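Local coordinates for protein tartronate semialdehyde reductase (Salmonella typhimurium, PDB 1VPD) that probably catalyses the NAD(P)H-dependent reduction of tartronate semialdehyde to D-glycerate, the last step in the breakdown of galactarate, at residues A177-V182 with D239-D244; N23-G28 with I45-E50; G84-A89 with K114-E119; A192-T197 with C287-L292; L104-I109 with A170-K175. All blocks are in the same frame, centred on the assembly; numbering follows the deposited sequence.

Contact 1: A177-V182 with D239-D244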
# COMPACT_ATOMS: atom_id res chain seq x y z
N ALA A 177 3.81 9.59 5.80
CA ALA A 177 3.18 9.92 7.09
C ALA A 177 2.23 8.81 7.55
O ALA A 177 2.22 8.40 8.71
CB ALA A 177 2.43 11.23 6.96
N ASN A 178 1.44 8.29 6.61
CA ASN A 178 0.54 7.18 6.89
C ASN A 178 1.27 5.97 7.45
O ASN A 178 0.85 5.37 8.43
CB ASN A 178 -0.20 6.79 5.60
CG ASN A 178 -1.32 5.81 5.82
OD1 ASN A 178 -1.12 4.57 5.94
ND2 ASN A 178 -2.53 6.34 5.85
N GLN A 179 2.39 5.62 6.82
CA GLN A 179 3.12 4.41 7.16
C GLN A 179 3.90 4.56 8.45
O GLN A 179 4.12 3.58 9.14
CB GLN A 179 4.05 4.02 6.01
CG GLN A 179 3.29 3.51 4.76
CD GLN A 179 2.29 2.42 5.05
OE1 GLN A 179 1.18 2.69 5.50
NE2 GLN A 179 2.71 1.17 4.84
N VAL A 180 4.30 5.78 8.78
CA VAL A 180 4.84 6.09 10.10
C VAL A 180 3.77 5.77 11.14
O VAL A 180 4.05 5.06 12.12
CB VAL A 180 5.29 7.58 10.19
CG1 VAL A 180 5.50 8.02 11.65
CG2 VAL A 180 6.55 7.80 9.36
N ILE A 181 2.57 6.28 10.94
CA ILE A 181 1.51 6.05 11.92
C ILE A 181 1.17 4.56 12.03
O ILE A 181 1.02 4.03 13.12
CB ILE A 181 0.25 6.88 11.60
CG1 ILE A 181 0.52 8.34 11.99
CG2 ILE A 181 -0.95 6.35 12.38
CD1 ILE A 181 -0.45 9.32 11.32
N VAL A 182 1.04 3.87 10.91
CA VAL A 182 0.66 2.47 10.97
C VAL A 182 1.71 1.65 11.73
O VAL A 182 1.36 0.84 12.60
CB VAL A 182 0.38 1.89 9.58
CG1 VAL A 182 0.12 0.39 9.65
CG2 VAL A 182 -0.84 2.59 8.94
N ASP A 239 8.70 -6.89 5.12
CA ASP A 239 9.68 -6.42 4.16
C ASP A 239 9.23 -5.18 3.37
O ASP A 239 10.06 -4.32 3.05
CB ASP A 239 10.16 -7.54 3.23
CG ASP A 239 11.15 -8.47 3.89
OD1 ASP A 239 11.79 -8.09 4.91
OD2 ASP A 239 11.34 -9.63 3.45
N LEU A 240 7.94 -5.11 3.04
CA LEU A 240 7.38 -3.93 2.39
C LEU A 240 7.30 -2.73 3.34
O LEU A 240 7.58 -1.61 2.93
CB LEU A 240 6.01 -4.22 1.78
CG LEU A 240 6.05 -5.22 0.63
CD1 LEU A 240 4.61 -5.57 0.24
CD2 LEU A 240 6.83 -4.67 -0.54
N HIS A 241 6.95 -2.97 4.60
CA HIS A 241 6.90 -1.87 5.55
C HIS A 241 8.30 -1.32 5.82
O HIS A 241 8.44 -0.11 5.99
CB HIS A 241 6.16 -2.25 6.85
CG HIS A 241 5.41 -1.10 7.44
ND1 HIS A 241 4.24 -1.27 8.16
CD2 HIS A 241 5.66 0.24 7.42
CE1 HIS A 241 3.80 -0.08 8.55
NE2 HIS A 241 4.64 0.85 8.12
N ILE A 242 9.32 -2.18 5.79
CA ILE A 242 10.71 -1.73 5.89
C ILE A 242 11.04 -0.74 4.77
O ILE A 242 11.64 0.31 5.02
CB ILE A 242 11.71 -2.94 5.88
CG1 ILE A 242 11.66 -3.66 7.23
CG2 ILE A 242 13.12 -2.47 5.56
CD1 ILE A 242 12.40 -4.99 7.30
N LYS A 243 10.64 -1.06 3.55
CA LYS A 243 10.86 -0.17 2.40
C LYS A 243 10.16 1.18 2.62
O LYS A 243 10.77 2.23 2.36
CB LYS A 243 10.41 -0.86 1.11
CG LYS A 243 10.30 0.01 -0.14
CD LYS A 243 8.92 0.64 -0.32
CE LYS A 243 7.79 -0.39 -0.42
NZ LYS A 243 6.45 0.25 -0.72
N ASP A 244 8.93 1.15 3.12
CA ASP A 244 8.21 2.39 3.40
C ASP A 244 8.91 3.20 4.49
O ASP A 244 9.03 4.42 4.37
CB ASP A 244 6.76 2.15 3.81
CG ASP A 244 5.88 1.68 2.67
OD1 ASP A 244 6.20 1.94 1.48
OD2 ASP A 244 4.85 1.03 2.92
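Q179 of helix 170-198 meets both H241 and D244 of helix 238-255, and this buried polar cluster is the tight part of the contact. The short axes approach to 10.3 Å at 127° between their N-to-C directions, a gap spanned by H241 reaching the backbone of Q179 and by the Q179 side chain reaching D244. From H241, NE2 donates to the backbone O of Q179 at 3.0 Å, a fairly straight bond (161°) whose acceptor lies close to the imidazole plane. The Q179 side chain folds back over the same ring: CG is anti to the carbonyl carbon (chi1 -70°), the chain bends again at the next bond, and NE2 comes to rest over one ring face, 3.8 Å from H241 NE2, with the amide nearly parallel to the imidazole. That amide NE2 also donates to OD2 of D244 at 2.9 Å, reaching its anti side somewhat out of the carboxylate plane. The other oxygen, OD1 of D244, takes a salt bridge from K243 NZ at 2.8 Å, approached from above the carboxylate plane.

The V182 side is looser. CG1 of this partly exposed valine touches the ring edge at CE1 of H241, 3.9 Å away, and adds little buried surface.

Beyond the pair, OE1 of Q179 accepts from a bound tartrate and, weakly, from K175, the predicted active-site lysine, while K243, a predicted NAD(+) ligand, also donates to S100 O. The network thus lines the cleft between the Rossmann and helical domains, where members of the 3-hydroxyisobutyrate dehydrogenase family place substrate and cofactor.

Contact 2: N23-G28 with I45-E50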
# COMPACT_ATOMS: atom_id res chain seq x y z
N ASN A 23 -13.16 -4.74 -7.58
CA ASN A 23 -14.11 -3.68 -7.30
C ASN A 23 -14.39 -2.78 -8.49
O ASN A 23 -15.52 -2.30 -8.64
CB ASN A 23 -13.70 -2.88 -6.05
CG ASN A 23 -13.98 -3.64 -4.77
OD1 ASN A 23 -14.94 -4.42 -4.72
ND2 ASN A 23 -13.13 -3.44 -3.73
N LEU A 24 -13.39 -2.55 -9.34
CA LEU A 24 -13.60 -1.76 -10.55
C LEU A 24 -14.52 -2.52 -11.50
O LEU A 24 -15.41 -1.92 -12.11
CB LEU A 24 -12.28 -1.44 -11.26
CG LEU A 24 -11.35 -0.43 -10.59
CD1 LEU A 24 -10.14 -0.17 -11.47
CD2 LEU A 24 -12.04 0.88 -10.23
N LEU A 25 -14.33 -3.82 -11.61
CA LEU A 25 -15.18 -4.65 -12.49
C LEU A 25 -16.63 -4.62 -12.02
O LEU A 25 -17.53 -4.50 -12.83
CB LEU A 25 -14.67 -6.08 -12.56
CG LEU A 25 -13.34 -6.27 -13.31
CD1 LEU A 25 -12.77 -7.62 -13.03
CD2 LEU A 25 -13.49 -6.07 -14.81
N LYS A 26 -16.83 -4.73 -10.71
CA LYS A 26 -18.16 -4.65 -10.11
C LYS A 26 -18.82 -3.30 -10.29
O LYS A 26 -20.04 -3.22 -10.38
CB LYS A 26 -18.08 -4.94 -8.61
CG LYS A 26 -17.90 -6.40 -8.30
CD LYS A 26 -18.42 -6.72 -6.90
CE LYS A 26 -17.37 -7.40 -6.09
NZ LYS A 26 -16.84 -8.64 -6.75
N ALA A 27 -18.02 -2.24 -10.35
CA ALA A 27 -18.53 -0.90 -10.60
C ALA A 27 -18.82 -0.64 -12.08
O ALA A 27 -19.24 0.46 -12.43
CB ALA A 27 -17.55 0.15 -10.07
N GLY A 28 -18.54 -1.61 -12.95
CA GLY A 28 -18.88 -1.52 -14.37
C GLY A 28 -17.77 -1.08 -15.31
O GLY A 28 -18.02 -0.83 -16.49
N ILE A 45 -9.47 -12.24 -14.91
CA ILE A 45 -10.22 -12.44 -16.16
C ILE A 45 -11.50 -13.22 -15.89
O ILE A 45 -12.52 -12.94 -16.48
CB ILE A 45 -9.38 -13.32 -17.14
CG1 ILE A 45 -8.24 -12.53 -17.78
CG2 ILE A 45 -10.27 -13.96 -18.24
CD1 ILE A 45 -7.27 -13.41 -18.55
N ALA A 46 -11.46 -14.15 -14.95
CA ALA A 46 -12.67 -14.91 -14.59
C ALA A 46 -13.74 -13.98 -14.01
O ALA A 46 -14.93 -14.26 -14.15
CB ALA A 46 -12.32 -16.05 -13.65
N ALA A 47 -13.35 -12.85 -13.41
CA ALA A 47 -14.30 -11.84 -12.93
C ALA A 47 -14.73 -10.84 -13.99
O ALA A 47 -15.54 -9.96 -13.70
CB ALA A 47 -13.71 -11.07 -11.71
N GLY A 48 -14.19 -10.94 -15.19
CA GLY A 48 -14.64 -10.11 -16.30
C GLY A 48 -13.58 -9.30 -17.05
O GLY A 48 -13.90 -8.67 -18.06
N ALA A 49 -12.34 -9.31 -16.58
CA ALA A 49 -11.30 -8.52 -17.24
C ALA A 49 -10.82 -9.15 -18.54
O ALA A 49 -10.93 -10.36 -18.73
CB ALA A 49 -10.10 -8.34 -16.32
N GLU A 50 -10.27 -8.32 -19.41
CA GLU A 50 -9.37 -8.78 -20.45
C GLU A 50 -7.92 -8.65 -20.01
O GLU A 50 -7.64 -8.16 -18.91
CB GLU A 50 -9.60 -7.95 -21.71
CG GLU A 50 -11.00 -8.12 -22.26
CD GLU A 50 -11.16 -7.49 -23.60
OE1 GLU A 50 -11.01 -6.25 -23.66
OE2 GLU A 50 -11.40 -8.25 -24.58
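The flat groups at which L25 meets the chain after helix 38-46 are two successive peptide planes, each touched on one face by a different methyl of the leucine. CD1 stands over the A47-G48 peptide, 3.7 Å from the carbonyl O of A47, and CD2 lies over the G48-A49 peptide, 3.9 Å from both G48 C and A49 N. CD1 also meets two alanine methyls: CB of A47 at 3.8 Å and, more distantly, CB of A49 at 4.3 Å. With CG anti to the carbonyl carbon of L25 (chi1 -69°), the isobutyl group is aimed at the A47-A49 chain, and an extended second torsion (chi2 166°) sets the two methyls over successive peptides. V44 and L31 also pack against L25; A47 and G48 are exposed.

G48 carries the positive phi that ends helix 38-46 in a Schellman motif, its N bonding back to I45 O at 2.9 Å. G28 ends helix 17-26 in the same way. The leucine therefore packs on the backbone of a helix terminus, joining the C-terminal ends of two neighbouring helices in the beta-alpha-beta part of the Rossmann fold.

Contact 3: G84-A89 with K114-E119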
# COMPACT_ATOMS: atom_id res chain seq x y z
N GLY A 84 7.34 -1.30 -21.89
CA GLY A 84 6.65 -0.60 -20.82
C GLY A 84 5.58 0.34 -21.32
O GLY A 84 5.40 0.52 -22.53
N ILE A 85 4.87 0.95 -20.38
CA ILE A 85 3.78 1.86 -20.68
C ILE A 85 4.21 2.94 -21.68
O ILE A 85 3.47 3.24 -22.62
CB ILE A 85 3.24 2.51 -19.39
CG1 ILE A 85 2.56 1.44 -18.52
CG2 ILE A 85 2.28 3.65 -19.70
CD1 ILE A 85 2.18 1.92 -17.12
N ILE A 86 5.39 3.49 -21.47
CA ILE A 86 5.85 4.62 -22.26
C ILE A 86 5.99 4.27 -23.75
O ILE A 86 5.87 5.16 -24.59
CB ILE A 86 7.15 5.21 -21.68
CG1 ILE A 86 7.37 6.64 -22.21
CG2 ILE A 86 8.35 4.31 -21.99
CD1 ILE A 86 8.48 7.38 -21.46
N GLU A 87 6.23 3.00 -24.05
CA GLU A 87 6.39 2.55 -25.44
C GLU A 87 5.05 2.39 -26.17
O GLU A 87 5.03 2.32 -27.42
CB GLU A 87 7.21 1.25 -25.50
CG GLU A 87 8.61 1.39 -24.93
CD GLU A 87 9.48 0.15 -25.08
OE1 GLU A 87 9.01 -0.89 -25.57
OE2 GLU A 87 10.68 0.22 -24.70
N GLY A 88 3.94 2.32 -25.43
CA GLY A 88 2.62 2.17 -26.03
C GLY A 88 1.65 3.32 -25.84
O GLY A 88 0.59 3.37 -26.49
N ALA A 89 1.98 4.25 -24.96
CA ALA A 89 1.05 5.29 -24.55
C ALA A 89 1.08 6.45 -25.53
O ALA A 89 2.12 7.02 -25.81
CB ALA A 89 1.42 5.82 -23.15
N LYS A 114 6.08 12.73 -18.83
CA LYS A 114 5.66 14.05 -19.35
C LYS A 114 6.37 14.38 -20.66
O LYS A 114 5.78 15.03 -21.53
CB LYS A 114 5.91 15.15 -18.32
CG LYS A 114 5.49 16.55 -18.79
CD LYS A 114 5.53 17.57 -17.65
CE LYS A 114 5.58 19.01 -18.17
NZ LYS A 114 4.86 19.22 -19.46
N ALA A 115 7.61 13.95 -20.80
CA ALA A 115 8.38 14.18 -22.02
C ALA A 115 7.72 13.51 -23.24
O ALA A 115 7.92 13.96 -24.37
CB ALA A 115 9.79 13.69 -21.86
N LYS A 116 6.97 12.44 -23.00
CA LYS A 116 6.18 11.78 -24.04
C LYS A 116 4.69 12.17 -24.09
O LYS A 116 3.92 11.61 -24.87
CB LYS A 116 6.33 10.27 -23.89
CG LYS A 116 7.67 9.76 -24.38
CD LYS A 116 7.66 9.53 -25.90
CE LYS A 116 6.89 8.27 -26.29
NZ LYS A 116 7.32 7.69 -27.59
N GLY A 117 4.28 13.13 -23.27
CA GLY A 117 2.91 13.58 -23.22
C GLY A 117 1.98 12.75 -22.37
O GLY A 117 0.77 12.88 -22.46
N VAL A 118 2.56 11.90 -21.52
CA VAL A 118 1.79 11.05 -20.63
C VAL A 118 1.69 11.71 -19.25
O VAL A 118 2.71 12.12 -18.70
CB VAL A 118 2.44 9.66 -20.54
CG1 VAL A 118 1.68 8.75 -19.60
CG2 VAL A 118 2.55 9.05 -21.96
N GLU A 119 0.48 11.81 -18.72
CA GLU A 119 0.19 12.45 -17.44
C GLU A 119 0.29 11.41 -16.33
O GLU A 119 0.24 10.22 -16.60
CB GLU A 119 -1.24 12.98 -17.42
CG GLU A 119 -1.62 13.83 -18.62
CD GLU A 119 -1.27 15.29 -18.48
OE1 GLU A 119 -0.55 15.67 -17.52
OE2 GLU A 119 -1.72 16.04 -19.37
O HOH W 1 3.32 9.38 -26.24
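Apolar packing joins A89 to V118 and I86 to K116. The methyl CB of A89 presses on CG2 of V118 at 3.6 Å, with both CA-CB bonds pointing into the contact and both residues buried. V118 presents this branch because its other methyl, CG1, is anti to the backbone N (chi1 179°), which turns CG2 toward the alanine. Nearer the surface, I86 lies across the aliphatic part of K116 at about a right angle. Its CG1, anti to the backbone N, comes within 3.8 Å of K116 CG, and its CD1 within 3.9 Å of the same atom.

A second kind of contact is made by the far end of the lysine. Bends at chi2 and chi3 curl the chain back over the other segment, bringing CE of K116 to 3.7 Å from the backbone O of I86. This is a van der Waals approach at the exposed side of the contact.

Water supplies the polar link. One molecule donates to A89 O and to K116 O, each at 2.7 Å, and so ties together two carbonyls that do not meet directly. K116 lies in a type I turn from K114 to G117, closed by G117 N to K114 O, and G117, at positive phi, completes a Schellman motif at the end of helix 103-114.

L113 of that helix touches both I86 and V118. I85, in the same segment as I86, packs on helix 55-61 and on strands 64-67 and 94-97, while E119 starts the strand beside 94-97, so the contact lies where the chain enters the parallel neighbours 94-97 and 119-126, at their N-terminal ends.

Contact 4: A192-T197 with C287-L292; sequences ALTLAT and CYYEKL
T194 and Y289 pack where two helices of the all-helical C-terminal domain come side by side, the long helix 170-198 and the terminal helix 285-293. The nearest approach is between OG1 of T194, in one of its two modelled conformers, and CB of Y289, at 3.6 Å. The threonine methyl CG2 adds a contact of 3.9 Å to the backbone O of Y289. Both are van der Waals touches of that conformer, less certain for the other, and the two side chains cross at about a right angle. E290 adds a little surface, mostly through its backbone, its CA lying 6.6 Å from the CA of T194.

The polar ends of both side chains find their partners in the next shell. The T194 hydroxyl is engaged by its own helix, bonding to S190 O, and V295 and V297 of the C-terminal tail pack against this threonine. With CG anti to the carbonyl carbon (chi1 -77°), the tyrosine ring swings away from T194 along the helix pair, and its OH hydrogen-bonds E191 OE1, which makes a second, polar link to helix 170-198. M268 of helix 260-274 also touches this ring. The buried carboxylate of E290 is held by R230 and by the backbone N of V297.

One turn further along, the hydroxyl of T197 likewise bonds back into its own helix: OG1 donates to L193 O at 2.7 Å, on the face of that carbonyl opposite the one reached by T197 N.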
# COMPACT_ATOMS: atom_id res chain seq x y z
N ALA A 192 2.12 -2.39 24.58
CA ALA A 192 1.11 -2.32 25.62
C ALA A 192 0.50 -3.69 25.98
O ALA A 192 0.33 -4.01 27.15
CB ALA A 192 0.02 -1.36 25.22
N LEU A 193 0.15 -4.47 24.97
CA LEU A 193 -0.43 -5.81 25.22
C LEU A 193 0.59 -6.74 25.86
O LEU A 193 0.25 -7.51 26.75
CB LEU A 193 -1.02 -6.41 23.93
CG LEU A 193 -2.24 -5.71 23.36
CD1 LEU A 193 -2.73 -6.46 22.12
CD2 LEU A 193 -3.39 -5.60 24.36
N THR A 194 1.85 -6.66 25.45
CA THR A 194 2.90 -7.48 26.05
C THR A 194 3.13 -7.07 27.50
O THR A 194 3.28 -7.93 28.37
CB THR A 194 4.20 -7.34 25.24
OG1 THR A 194 4.00 -7.83 23.91
CG2 THR A 194 5.30 -8.22 25.82
N LEU A 195 3.12 -5.77 27.80
CA LEU A 195 3.19 -5.29 29.18
C LEU A 195 2.08 -5.90 30.04
O LEU A 195 2.35 -6.46 31.10
CB LEU A 195 3.15 -3.76 29.23
CG LEU A 195 3.01 -3.16 30.64
CD1 LEU A 195 4.22 -3.51 31.50
CD2 LEU A 195 2.83 -1.63 30.56
N ALA A 196 0.84 -5.79 29.59
CA ALA A 196 -0.30 -6.24 30.39
C ALA A 196 -0.25 -7.76 30.60
O ALA A 196 -0.48 -8.24 31.70
CB ALA A 196 -1.58 -5.86 29.74
N THR A 197 0.11 -8.48 29.55
CA THR A 197 0.24 -9.95 29.62
C THR A 197 1.33 -10.34 30.61
O THR A 197 1.13 -11.24 31.43
CB THR A 197 0.58 -10.52 28.24
OG1 THR A 197 -0.42 -10.12 27.29
CG2 THR A 197 0.50 -12.04 28.28
N CYS A 287 5.69 -10.05 17.69
CA CYS A 287 6.64 -11.13 17.98
C CYS A 287 7.99 -10.60 18.47
O CYS A 287 8.66 -11.26 19.26
CB CYS A 287 6.79 -12.06 16.78
SG CYS A 287 5.23 -12.67 16.11
N TYR A 288 8.39 -9.40 18.01
CA TYR A 288 9.59 -8.76 18.52
C TYR A 288 9.48 -8.55 20.03
O TYR A 288 10.37 -8.91 20.80
CB TYR A 288 9.82 -7.43 17.79
CG TYR A 288 10.98 -6.62 18.33
CD1 TYR A 288 12.27 -6.83 17.86
CD2 TYR A 288 10.80 -5.64 19.30
CE1 TYR A 288 13.36 -6.10 18.36
CE2 TYR A 288 11.87 -4.92 19.80
CZ TYR A 288 13.15 -5.15 19.33
OH TYR A 288 14.20 -4.43 19.81
N TYR A 289 8.38 -7.95 20.44
CA TYR A 289 8.13 -7.72 21.86
C TYR A 289 7.98 -9.02 22.64
O TYR A 289 8.47 -9.13 23.76
CB TYR A 289 6.88 -6.89 22.02
CG TYR A 289 7.08 -5.42 21.72
CD1 TYR A 289 7.47 -4.55 22.72
CD2 TYR A 289 6.89 -4.92 20.44
CE1 TYR A 289 7.68 -3.20 22.45
CE2 TYR A 289 7.08 -3.57 20.16
CZ TYR A 289 7.46 -2.72 21.17
OH TYR A 289 7.62 -1.38 20.91
N GLU A 290 7.29 -10.01 22.06
CA GLU A 290 7.12 -11.30 22.73
C GLU A 290 8.46 -11.95 23.02
O GLU A 290 8.67 -12.55 24.08
CB GLU A 290 6.28 -12.24 21.85
CG GLU A 290 4.83 -11.82 21.75
CD GLU A 290 4.02 -12.70 20.81
OE1 GLU A 290 4.58 -13.28 19.84
OE2 GLU A 290 2.80 -12.77 21.04
N LYS A 291 9.38 -11.85 22.07
CA LYS A 291 10.67 -12.48 22.21
C LYS A 291 11.53 -11.78 23.24
O LYS A 291 12.24 -12.42 24.03
CB LYS A 291 11.35 -12.57 20.84
CG LYS A 291 10.69 -13.68 20.00
CD LYS A 291 11.18 -13.76 18.55
CE LYS A 291 10.45 -14.89 17.81
NZ LYS A 291 10.85 -15.04 16.39
N LEU A 292 11.46 -10.45 23.30
CA LEU A 292 12.26 -9.72 24.29
C LEU A 292 11.67 -9.79 25.72
O LEU A 292 12.41 -9.85 26.70
CB LEU A 292 12.46 -8.26 23.86
CG LEU A 292 13.66 -7.93 22.96
CD1 LEU A 292 13.53 -8.55 21.60
CD2 LEU A 292 13.78 -6.40 22.83

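Contact 5: L104-I109 with A170-K175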
# COMPACT_ATOMS: atom_id res chain seq x y z
N LEU A 104 10.48 11.11 -4.50
CA LEU A 104 11.43 11.47 -5.56
C LEU A 104 11.25 10.59 -6.78
O LEU A 104 11.37 11.06 -7.92
CB LEU A 104 12.87 11.37 -5.07
CG LEU A 104 13.97 11.49 -6.15
CD1 LEU A 104 13.97 12.88 -6.73
CD2 LEU A 104 15.37 11.11 -5.64
N ALA A 105 11.00 9.30 -6.57
CA ALA A 105 10.77 8.38 -7.68
C ALA A 105 9.48 8.72 -8.45
O ALA A 105 9.48 8.68 -9.69
CB ALA A 105 10.76 6.94 -7.22
N SER A 106 8.40 9.04 -7.74
CA SER A 106 7.18 9.49 -8.40
C SER A 106 7.48 10.67 -9.31
O SER A 106 7.03 10.72 -10.47
CB SER A 106 6.09 9.89 -7.40
OG SER A 106 5.69 8.79 -6.62
N ARG A 107 8.23 11.63 -8.80
CA ARG A 107 8.56 12.84 -9.58
C ARG A 107 9.43 12.53 -10.79
O ARG A 107 9.19 13.06 -11.89
CB ARG A 107 9.26 13.89 -8.69
CG ARG A 107 8.38 14.52 -7.63
CD ARG A 107 9.00 15.74 -6.89
NE ARG A 107 10.27 15.41 -6.23
CZ ARG A 107 10.45 15.13 -4.94
NH1 ARG A 107 9.44 15.15 -4.07
NH2 ARG A 107 11.68 14.84 -4.50
N GLU A 108 10.40 11.63 -10.62
CA GLU A 108 11.26 11.19 -11.72
C GLU A 108 10.49 10.49 -12.83
O GLU A 108 10.70 10.77 -14.03
CB GLU A 108 12.34 10.24 -11.21
CG GLU A 108 13.43 10.92 -10.43
CD GLU A 108 14.43 9.94 -9.81
OE1 GLU A 108 14.08 8.76 -9.49
OE2 GLU A 108 15.56 10.38 -9.61
N ILE A 109 9.62 9.57 -12.44
CA ILE A 109 8.82 8.81 -13.39
C ILE A 109 7.84 9.77 -14.08
O ILE A 109 7.64 9.70 -15.30
CB ILE A 109 8.06 7.68 -12.67
CG1 ILE A 109 9.06 6.65 -12.11
CG2 ILE A 109 7.09 7.01 -13.64
CD1 ILE A 109 8.47 5.76 -11.04
N ALA A 170 3.10 14.27 -3.70
CA ALA A 170 2.43 14.56 -2.44
C ALA A 170 1.60 13.40 -1.96
O ALA A 170 1.42 13.23 -0.75
CB ALA A 170 1.57 15.83 -2.53
N GLY A 171 1.11 12.57 -2.88
CA GLY A 171 0.43 11.35 -2.50
C GLY A 171 1.38 10.46 -1.69
O GLY A 171 1.03 9.98 -0.61
N ASN A 172 2.57 10.24 -2.22
CA ASN A 172 3.55 9.44 -1.53
C ASN A 172 4.11 10.09 -0.28
O ASN A 172 4.37 9.38 0.67
CB ASN A 172 4.62 8.94 -2.47
CG ASN A 172 4.15 7.68 -3.21
OD1 ASN A 172 3.82 6.68 -2.58
ND2 ASN A 172 4.04 7.77 -4.53
N VAL A 173 4.22 11.42 -0.23
CA VAL A 173 4.60 12.04 1.04
C VAL A 173 3.54 11.74 2.09
O VAL A 173 3.85 11.40 3.22
CB VAL A 173 4.81 13.58 0.90
CG1 VAL A 173 4.97 14.24 2.26
CG2 VAL A 173 6.00 13.88 0.06
N THR A 174 2.26 11.83 1.70
CA THR A 174 1.15 11.57 2.60
C THR A 174 1.18 10.11 3.03
O THR A 174 0.96 9.80 4.21
CB THR A 174 -0.18 11.95 1.92
OG1 THR A 174 -0.17 13.34 1.58
CG2 THR A 174 -1.36 11.78 2.87
N LYS A 175 1.48 9.22 2.09
CA LYS A 175 1.64 7.79 2.41
C LYS A 175 2.82 7.52 3.36
O LYS A 175 2.73 6.62 4.19
CB LYS A 175 1.75 6.95 1.13
CG LYS A 175 1.88 5.44 1.36
CD LYS A 175 0.70 4.79 2.10
CE LYS A 175 0.76 3.27 2.01
NZ LYS A 175 -0.25 2.60 2.90
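N172 crosses from helix 170-198 to S106 of helix 103-114, and its side chain can be traced outward atom by atom. CB points toward the other helix but is still 4.3 Å from S106 OG. CG comes to 3.9 Å from the same oxygen, and here the amide divides. ND2 takes the branch facing the serine and donates to S106 OG at 2.9 Å; with an N-H...O angle of 128° the bond is bent and weak. The same nitrogen lies 4.1 Å from S106 CB. OD1, the other branch, turns to a stronger partner, accepting from the backbone N of I101, and that bond probably does most to fix the rotation of the amide. P103 and P124 pack against the side chain.

Helix 103-114 belongs to the Rossmann-type NAD-binding domain, and helix 170-198 is the long helix that leads out of it into the helical domain, so this buried contact lies at the junction between the two. The loop that includes I101 also carries S100, a predicted NAD(+) ligand, about 4 Å from the N172 side chain at the nearest atoms.

S106 meets the amide because OG is anti to its own carbonyl carbon (chi1 -63°). D122 of strand 119-126 touches the serine and accepts from the backbone N of N172, thereby contacting both partners. Later in helix 170-198, K175, the predicted active-site lysine, donates through NZ to V125 O and hydrogen-bonds a bound tartrate.

Contacts 2 and 3 lie within the Rossmann-type domain, their centres about 25 Å apart, and contact 2 closes before contact 3 opens. Contact 5 joins helix 103-114 of that domain to the start of helix 170-198; its segments alternate along the chain with those of contact 3, and nearest atoms of the two come within about 5 Å. The same long helix then serves contact 1, about 14 Å from contact 5 between centres, and contact 4, about 21 Å from contact 1; the segments of contacts 1 and 4 alternate. Helix 170-198 thus runs through contacts 5, 1 and 4, from the predicted active site to contact 4, whose centre is about 49 Å from that of contact 3.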